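Local atomic coordinates of tyrosinase (Burkholderia thailandensis, PDB entry 5ZRE), a protein that probably oxidises monophenols such as tyrosine to ortho-quinones with molecular oxygen at a dinuclear copper centre, as tyrosinases do. Residues T428-D433 against D483-F488; S440-A445 against H463-S468. One frame throughout, in Å; residues are numbered along the deposited sequence.

Interaction 1 of 2, residues T428-D433 against D483-F488; sequences TVTGID and DIVAHF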
ATOM      1  N   THR A 428      22.893   5.844  -2.388  1.00 50.05           N
ATOM      2  CA  THR A 428      22.341   5.835  -1.060  1.00 47.93           C
ATOM      3  C   THR A 428      22.084   7.290  -0.709  1.00 48.53           C
ATOM      4  O   THR A 428      22.845   8.146  -1.145  1.00 51.94           O
ATOM      5  CB  THR A 428      23.257   5.102  -0.070  1.00 52.82           C
ATOM      6  OG1 THR A 428      23.068   3.685  -0.208  1.00 56.61           O
ATOM      7  CG2 THR A 428      23.007   5.501   1.364  1.00 50.81           C
ATOM      8  N   VAL A 429      20.970   7.556  -0.031  1.00 48.87           N
ATOM      9  CA  VAL A 429      20.589   8.912   0.332  1.00 47.12           C
ATOM     10  C   VAL A 429      20.313   8.977   1.834  1.00 51.45           C
ATOM     11  O   VAL A 429      19.527   8.192   2.387  1.00 52.92           O
ATOM     12  CB  VAL A 429      19.355   9.378  -0.446  1.00 46.67           C
ATOM     13  CG1 VAL A 429      19.037  10.828  -0.126  1.00 49.01           C
ATOM     14  CG2 VAL A 429      19.529   9.180  -1.935  1.00 48.26           C
ATOM     15  N   THR A 430      20.911   9.967   2.466  1.00 54.87           N
ATOM     16  CA  THR A 430      20.905  10.058   3.916  1.00 60.72           C
ATOM     17  C   THR A 430      20.778  11.529   4.330  1.00 59.26           C
ATOM     18  O   THR A 430      20.718  12.408   3.493  1.00 53.72           O
ATOM     19  CB  THR A 430      22.158   9.367   4.477  1.00 63.75           C
ATOM     20  OG1 THR A 430      23.325   9.977   3.916  1.00 58.86           O
ATOM     21  CG2 THR A 430      22.175   7.884   4.174  1.00 63.44           C
ATOM     22  N   GLY A 431      20.736  11.767   5.635  1.00 68.36           N
ATOM     23  CA  GLY A 431      20.514  13.098   6.195  1.00 69.64           C
ATOM     24  C   GLY A 431      19.110  13.611   5.898  1.00 68.03           C
ATOM     25  O   GLY A 431      18.947  14.761   5.575  1.00 66.76           O
ATOM     26  N   ILE A 432      18.098  12.762   5.964  1.00 61.41           N
ATOM     27  CA  ILE A 432      16.714  13.238   5.904  1.00 68.88           C
ATOM     28  C   ILE A 432      16.043  12.995   7.263  1.00 68.74           C
ATOM     29  O   ILE A 432      15.894  11.839   7.650  1.00 58.35           O
ATOM     30  CB  ILE A 432      15.940  12.502   4.796  1.00 72.49           C
ATOM     31  CG1 ILE A 432      16.639  12.593   3.435  1.00 79.01           C
ATOM     32  CG2 ILE A 432      14.495  12.984   4.752  1.00 65.90           C
ATOM     33  CD1 ILE A 432      16.877  11.229   2.785  1.00 79.64           C
ATOM     34  N   ASP A 433      15.626  14.056   7.969  1.00 73.93           N
ATOM     35  CA  ASP A 433      14.806  13.894   9.199  1.00 77.90           C
ATOM     36  C   ASP A 433      13.314  14.094   8.891  1.00 70.75           C
ATOM     37  O   ASP A 433      12.827  15.220   8.720  1.00 69.33           O
ATOM     38  CB  ASP A 433      15.260  14.800  10.375  1.00 78.27           C
ATOM     39  CG  ASP A 433      14.883  14.207  11.761  1.00 87.63           C
ATOM     40  OD1 ASP A 433      13.746  13.712  11.929  1.00 78.54           O
ATOM     41  OD2 ASP A 433      15.728  14.216  12.686  1.00 95.40           O
ATOM     42  N   ASP A 483      15.548   9.244  11.487  1.00 78.32           N
ATOM     43  CA  ASP A 483      16.461   9.375  10.312  1.00 84.29           C
ATOM     44  C   ASP A 483      16.110   8.372   9.231  1.00 74.75           C
ATOM     45  O   ASP A 483      15.997   7.204   9.535  1.00 79.67           O
ATOM     46  CB  ASP A 483      17.925   9.094  10.705  1.00 92.27           C
ATOM     47  CG  ASP A 483      18.581  10.242  11.471  1.00102.91           C
ATOM     48  OD1 ASP A 483      18.551  11.398  10.972  1.00109.37           O
ATOM     49  OD2 ASP A 483      19.156   9.967  12.555  1.00 92.01           O
ATOM     50  N   ILE A 484      15.970   8.816   7.981  1.00 71.49           N
ATOM     51  CA  ILE A 484      15.465   7.969   6.890  1.00 68.16           C
ATOM     52  C   ILE A 484      16.587   7.785   5.871  1.00 61.12           C
ATOM     53  O   ILE A 484      17.250   8.734   5.472  1.00 59.24           O
ATOM     54  CB  ILE A 484      14.189   8.586   6.266  1.00 75.53           C
ATOM     55  CG1 ILE A 484      12.912   8.048   6.926  1.00 81.41           C
ATOM     56  CG2 ILE A 484      14.137   8.426   4.751  1.00 74.74           C
ATOM     57  CD1 ILE A 484      12.493   6.642   6.516  1.00 77.16           C
ATOM     58  N   VAL A 485      16.722   6.560   5.418  1.00 56.99           N
ATOM     59  CA  VAL A 485      17.786   6.174   4.520  1.00 52.39           C
ATOM     60  C   VAL A 485      17.179   5.573   3.256  1.00 53.96           C
ATOM     61  O   VAL A 485      16.600   4.502   3.325  1.00 53.10           O
ATOM     62  CB  VAL A 485      18.695   5.140   5.197  1.00 54.77           C
ATOM     63  CG1 VAL A 485      19.730   4.590   4.223  1.00 55.85           C
ATOM     64  CG2 VAL A 485      19.341   5.703   6.456  1.00 51.70           C
ATOM     65  N   ALA A 486      17.318   6.241   2.114  1.00 52.96           N
ATOM     66  CA  ALA A 486      16.783   5.687   0.863  1.00 49.93           C
ATOM     67  C   ALA A 486      17.939   5.138   0.019  1.00 49.52           C
ATOM     68  O   ALA A 486      19.064   5.636   0.091  1.00 50.98           O
ATOM     69  CB  ALA A 486      16.012   6.748   0.113  1.00 48.77           C
ATOM     70  N   HIS A 487      17.630   4.133  -0.783  1.00 48.12           N
ATOM     71  CA  HIS A 487      18.562   3.516  -1.720  1.00 49.83           C
ATOM     72  C   HIS A 487      17.925   3.495  -3.103  1.00 48.91           C
ATOM     73  O   HIS A 487      16.772   3.179  -3.214  1.00 49.93           O
ATOM     74  CB  HIS A 487      18.896   2.073  -1.330  1.00 48.62           C
ATOM     75  CG  HIS A 487      19.542   1.950   0.005  1.00 54.01           C
ATOM     76  ND1 HIS A 487      20.920   1.996   0.162  1.00 63.85           N
ATOM     77  CD2 HIS A 487      19.019   1.784   1.237  1.00 56.14           C
ATOM     78  CE1 HIS A 487      21.217   1.853   1.441  1.00 65.88           C
ATOM     79  NE2 HIS A 487      20.066   1.726   2.119  1.00 62.82           N
ATOM     80  N   PHE A 488      18.693   3.821  -4.132  1.00 55.58           N
ATOM     81  CA  PHE A 488      18.215   3.745  -5.491  1.00 51.84           C
ATOM     82  C   PHE A 488      19.263   3.040  -6.337  1.00 52.20           C
ATOM     83  O   PHE A 488      20.450   3.312  -6.181  1.00 61.49           O
ATOM     84  CB  PHE A 488      17.962   5.142  -6.052  1.00 51.23           C
ATOM     85  CG  PHE A 488      17.025   5.983  -5.228  1.00 51.63           C
ATOM     86  CD1 PHE A 488      17.499   6.764  -4.187  1.00 52.64           C
ATOM     87  CD2 PHE A 488      15.670   5.993  -5.491  1.00 54.31           C
ATOM     88  CE1 PHE A 488      16.634   7.544  -3.432  1.00 53.67           C
ATOM     89  CE2 PHE A 488      14.800   6.765  -4.733  1.00 58.42           C
ATOM     90  CZ  PHE A 488      15.283   7.540  -3.705  1.00 58.42           C
TER

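Interaction 2 of 2, residues S440-A445 against H463-S468; sequences SFIMKA and HKSILS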
ATOM      1  N   SER A 440       2.089  11.687   4.465  1.00 41.42           N
ATOM      2  CA  SER A 440       2.849  10.769   3.657  1.00 38.26           C
ATOM      3  C   SER A 440       3.624  11.558   2.590  1.00 35.10           C
ATOM      4  O   SER A 440       3.262  12.676   2.256  1.00 32.73           O
ATOM      5  CB  SER A 440       1.924   9.726   3.055  1.00 37.82           C
ATOM      6  OG  SER A 440       1.485   8.794   4.030  1.00 37.86           O
ATOM      7  N   PHE A 441       4.670  10.964   2.031  1.00 35.65           N
ATOM      8  CA  PHE A 441       5.453  11.672   1.008  1.00 39.12           C
ATOM      9  C   PHE A 441       6.272  10.682   0.169  1.00 37.04           C
ATOM     10  O   PHE A 441       6.482   9.530   0.575  1.00 34.25           O
ATOM     11  CB  PHE A 441       6.324  12.757   1.659  1.00 36.03           C
ATOM     12  CG  PHE A 441       7.436  12.248   2.529  1.00 35.44           C
ATOM     13  CD1 PHE A 441       7.233  12.021   3.887  1.00 39.47           C
ATOM     14  CD2 PHE A 441       8.697  12.011   1.996  1.00 38.91           C
ATOM     15  CE1 PHE A 441       8.267  11.538   4.680  1.00 38.09           C
ATOM     16  CE2 PHE A 441       9.736  11.543   2.792  1.00 36.14           C
ATOM     17  CZ  PHE A 441       9.507  11.274   4.124  1.00 37.76           C
ATOM     18  N   ILE A 442       6.675  11.164  -1.015  1.00 38.93           N
ATOM     19  CA  ILE A 442       7.413  10.402  -2.047  1.00 39.39           C
ATOM     20  C   ILE A 442       8.765  11.092  -2.271  1.00 41.63           C
ATOM     21  O   ILE A 442       8.832  12.301  -2.479  1.00 44.63           O
ATOM     22  CB  ILE A 442       6.602  10.304  -3.367  1.00 42.74           C
ATOM     23  CG1 ILE A 442       5.240   9.639  -3.169  1.00 44.86           C
ATOM     24  CG2 ILE A 442       7.359   9.577  -4.476  1.00 41.99           C
ATOM     25  CD1 ILE A 442       4.245   9.959  -4.269  1.00 46.51           C
ATOM     26  N   MET A 443       9.837  10.320  -2.200  1.00 46.03           N
ATOM     27  CA  MET A 443      11.172  10.768  -2.576  1.00 45.81           C
ATOM     28  C   MET A 443      11.417  10.325  -4.008  1.00 48.34           C
ATOM     29  O   MET A 443      11.399   9.127  -4.242  1.00 51.67           O
ATOM     30  CB  MET A 443      12.245  10.102  -1.720  1.00 51.79           C
ATOM     31  CG  MET A 443      12.953  11.033  -0.784  1.00 65.15           C
ATOM     32  SD  MET A 443      13.878  10.122   0.472  1.00 65.30           S
ATOM     33  CE  MET A 443      12.591   9.926   1.698  1.00 54.66           C
ATOM     34  N   LYS A 444      11.620  11.250  -4.949  1.00 49.55           N
ATOM     35  CA  LYS A 444      12.004  10.845  -6.305  1.00 49.35           C
ATOM     36  C   LYS A 444      13.450  11.254  -6.542  1.00 47.23           C
ATOM     37  O   LYS A 444      13.777  12.402  -6.312  1.00 44.47           O
ATOM     38  CB  LYS A 444      11.106  11.480  -7.365  1.00 53.52           C
ATOM     39  CG  LYS A 444       9.740  10.834  -7.514  1.00 55.49           C
ATOM     40  CD  LYS A 444       8.921  11.419  -8.634  1.00 57.50           C
ATOM     41  CE  LYS A 444       8.658  10.426  -9.746  1.00 68.08           C
ATOM     42  NZ  LYS A 444       7.489  10.814 -10.570  1.00 73.28           N
ATOM     43  N   ALA A 445      14.272  10.321  -7.028  1.00 47.50           N
ATOM     44  CA  ALA A 445      15.708  10.572  -7.211  1.00 47.66           C
ATOM     45  C   ALA A 445      16.029  10.734  -8.692  1.00 46.12           C
ATOM     46  O   ALA A 445      15.387  10.138  -9.553  1.00 46.40           O
ATOM     47  CB  ALA A 445      16.532   9.450  -6.607  1.00 51.24           C
ATOM     48  N   HIS A 463      11.760   5.851  -7.121  1.00 45.44           N
ATOM     49  CA  HIS A 463      10.947   6.475  -6.111  1.00 44.21           C
ATOM     50  C   HIS A 463      10.947   5.662  -4.803  1.00 45.40           C
ATOM     51  O   HIS A 463      11.209   4.453  -4.755  1.00 47.18           O
ATOM     52  CB  HIS A 463       9.527   6.643  -6.659  1.00 44.37           C
ATOM     53  CG  HIS A 463       8.711   5.395  -6.631  1.00 45.87           C
ATOM     54  ND1 HIS A 463       8.657   4.522  -7.697  1.00 51.63           N
ATOM     55  CD2 HIS A 463       7.933   4.854  -5.666  1.00 49.19           C
ATOM     56  CE1 HIS A 463       7.875   3.499  -7.385  1.00 50.31           C
ATOM     57  NE2 HIS A 463       7.416   3.675  -6.149  1.00 47.46           N
ATOM     58  N   LYS A 464      10.591   6.330  -3.726  1.00 40.69           N
ATOM     59  CA  LYS A 464      10.399   5.656  -2.465  1.00 44.67           C
ATOM     60  C   LYS A 464       9.175   6.271  -1.785  1.00 42.88           C
ATOM     61  O   LYS A 464       9.193   7.477  -1.549  1.00 43.00           O
ATOM     62  CB  LYS A 464      11.654   5.784  -1.602  1.00 40.77           C
ATOM     63  CG  LYS A 464      11.560   5.123  -0.233  1.00 47.59           C
ATOM     64  CD  LYS A 464      12.664   5.598   0.726  1.00 56.21           C
ATOM     65  CE  LYS A 464      12.574   5.089   2.152  1.00 54.33           C
ATOM     66  NZ  LYS A 464      12.701   3.616   2.206  1.00 52.48           N
ATOM     67  N   SER A 465       8.143   5.475  -1.496  1.00 38.86           N
ATOM     68  CA  SER A 465       6.965   5.997  -0.815  1.00 41.81           C
ATOM     69  C   SER A 465       7.058   5.762   0.694  1.00 41.94           C
ATOM     70  O   SER A 465       7.155   4.643   1.131  1.00 44.51           O
ATOM     71  CB  SER A 465       5.731   5.400  -1.354  1.00 43.55           C
ATOM     72  OG  SER A 465       5.589   5.748  -2.726  1.00 47.14           O
ATOM     73  N   ILE A 466       7.002   6.839   1.472  1.00 42.36           N
ATOM     74  CA  ILE A 466       6.844   6.732   2.911  1.00 39.80           C
ATOM     75  C   ILE A 466       5.366   6.943   3.248  1.00 36.18           C
ATOM     76  O   ILE A 466       4.827   8.027   3.113  1.00 34.05           O
ATOM     77  CB  ILE A 466       7.759   7.730   3.642  1.00 44.79           C
ATOM     78  CG1 ILE A 466       9.240   7.388   3.443  1.00 50.76           C
ATOM     79  CG2 ILE A 466       7.412   7.775   5.122  1.00 49.12           C
ATOM     80  CD1 ILE A 466       9.804   7.779   2.089  1.00 49.51           C
ATOM     81  N   LEU A 467       4.710   5.871   3.630  1.00 38.85           N
ATOM     82  CA  LEU A 467       3.337   5.899   4.151  1.00 37.12           C
ATOM     83  C   LEU A 467       3.400   6.349   5.602  1.00 36.89           C
ATOM     84  O   LEU A 467       4.037   5.707   6.385  1.00 36.15           O
ATOM     85  CB  LEU A 467       2.708   4.505   4.063  1.00 36.21           C
ATOM     86  CG  LEU A 467       1.320   4.392   4.693  1.00 42.12           C
ATOM     87  CD1 LEU A 467       0.295   5.202   3.893  1.00 38.28           C
ATOM     88  CD2 LEU A 467       0.902   2.928   4.838  1.00 40.87           C
ATOM     89  N   SER A 468       2.738   7.429   5.948  1.00 38.00           N
ATOM     90  CA  SER A 468       2.892   7.926   7.285  1.00 42.25           C
ATOM     91  C   SER A 468       1.527   8.417   7.789  1.00 47.87           C
ATOM     92  O   SER A 468       0.497   7.874   7.350  1.00 52.84           O
ATOM     93  CB  SER A 468       3.965   8.981   7.302  1.00 44.28           C
ATOM     94  OG  SER A 468       4.279   9.411   8.628  1.00 47.68           O
TER

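Interaction 1 of 2, residues T428-D433 against D483-F488
Val429 and Ala486 face each other as an antiparallel hydrogen-bonded pair: Val429 N reaches Ala486 O at 2.7 Å, and Ala486 N returns to Val429 O at 3.0 Å. On the face carrying these two, Val429 has CG1 anti to the backbone N (chi1 -176°), which leaves CG2 beside that N and anti to the carbonyl carbon; this second methyl meets the edge of the Phe488 ring, 3.6 Å from CE1 and in plane with it. Ile432 CD1 lies 3.7 Å from Ile484 O, and Ile432 O accepts the Ile484 N-H at 3.0 Å, just after Gly431 with its positive phi. On the other face Thr428 and His487 run side by side from a non-hydrogen-bonded pair, with Thr428 OG1 2.8 Å from His487 ND1 and oblique to the ring. The far ring nitrogen, NE2, is bonded to Ser260 O, which helps fix the imidazole. Beside them Val485 CG1 packs on Thr430 CG2 at 4.1 Å. Strand 426-433 is the middle strand of a three-stranded antiparallel sheet, between 483-489 and 531-534, in the beta-rich C-terminal part of this tyrosinase.

Interaction 2 of 2, residues S440-A445 against H463-S468
Ile466 touches both Phe441 and Met443. Its CB sits over one face of the Phe441 ring, a CH-pi contact 4.1 Å from the centroid and offset toward the rim. From there CG2 leans on Phe441 CE1 at 3.9 Å, while CG1 lies over CZ. At the tip CD1 is shared: Phe441 CE2 approaches to 3.8 Å and Met443 CE to 3.5 Å, the thioether chain bending at chi3 (-88°) to bring its methyl across. Phe441 holds CG between its backbone N and carbonyl carbon (chi1 68°), a rotation that sets the ring alongside Ile466 with one face to its CB. These residues lie on one face of a beta hairpin, strands 441-450 and 456-466, whose first strand also pairs with 502-508 to make a three-stranded antiparallel sheet. Backbone bonds join Phe441 to Ile466 and Met443 to Lys464, both ways in each pair. On the opposite face, Ile442 CG1 meets Ser465 OG at 3.9 Å. That hydroxyl and His463 NE2 bond the two carboxylate oxygens of Asp279, tying the hairpin to helix 274-284, which carries the copper ligands His277 and His281. Beyond the Phe441-Ile466 pair, Ser440 OG takes the Ser468 N-H at 2.7 Å and nearly straight (166°), and also bonds Gly305 O. Leu467 puts its side chain about 4 Å from those of both histidines and about 5 Å from a bound copper ion.

In the fold
The two contacts belong to separate three-stranded antiparallel sheets that pack through largely apolar faces. Met443 of interaction 2 bridges them, its CE 3.7 Å from Ile484 CG2 and its SD 3.9 Å from Ile432 CD1; Phe488 CZ rests on Ala445 CB, and Ala486 CB on the aliphatic CD of Lys464. Interaction 2 is buried and abuts helix 274-284; on its other face Ser465 and His463 bond Asp279, while Ile442 packs on Leu282. Interaction 1 lies farther from the chain's centre and is only partly buried: the exposed residues Asp433 and Asp483 bring like charges close, Asp433 OD1 bonding Ala435 N. Strand 426-433 precedes 441-450, and 456-466 precedes 483-489, placing the hairpin between interaction 1's strands in sequence.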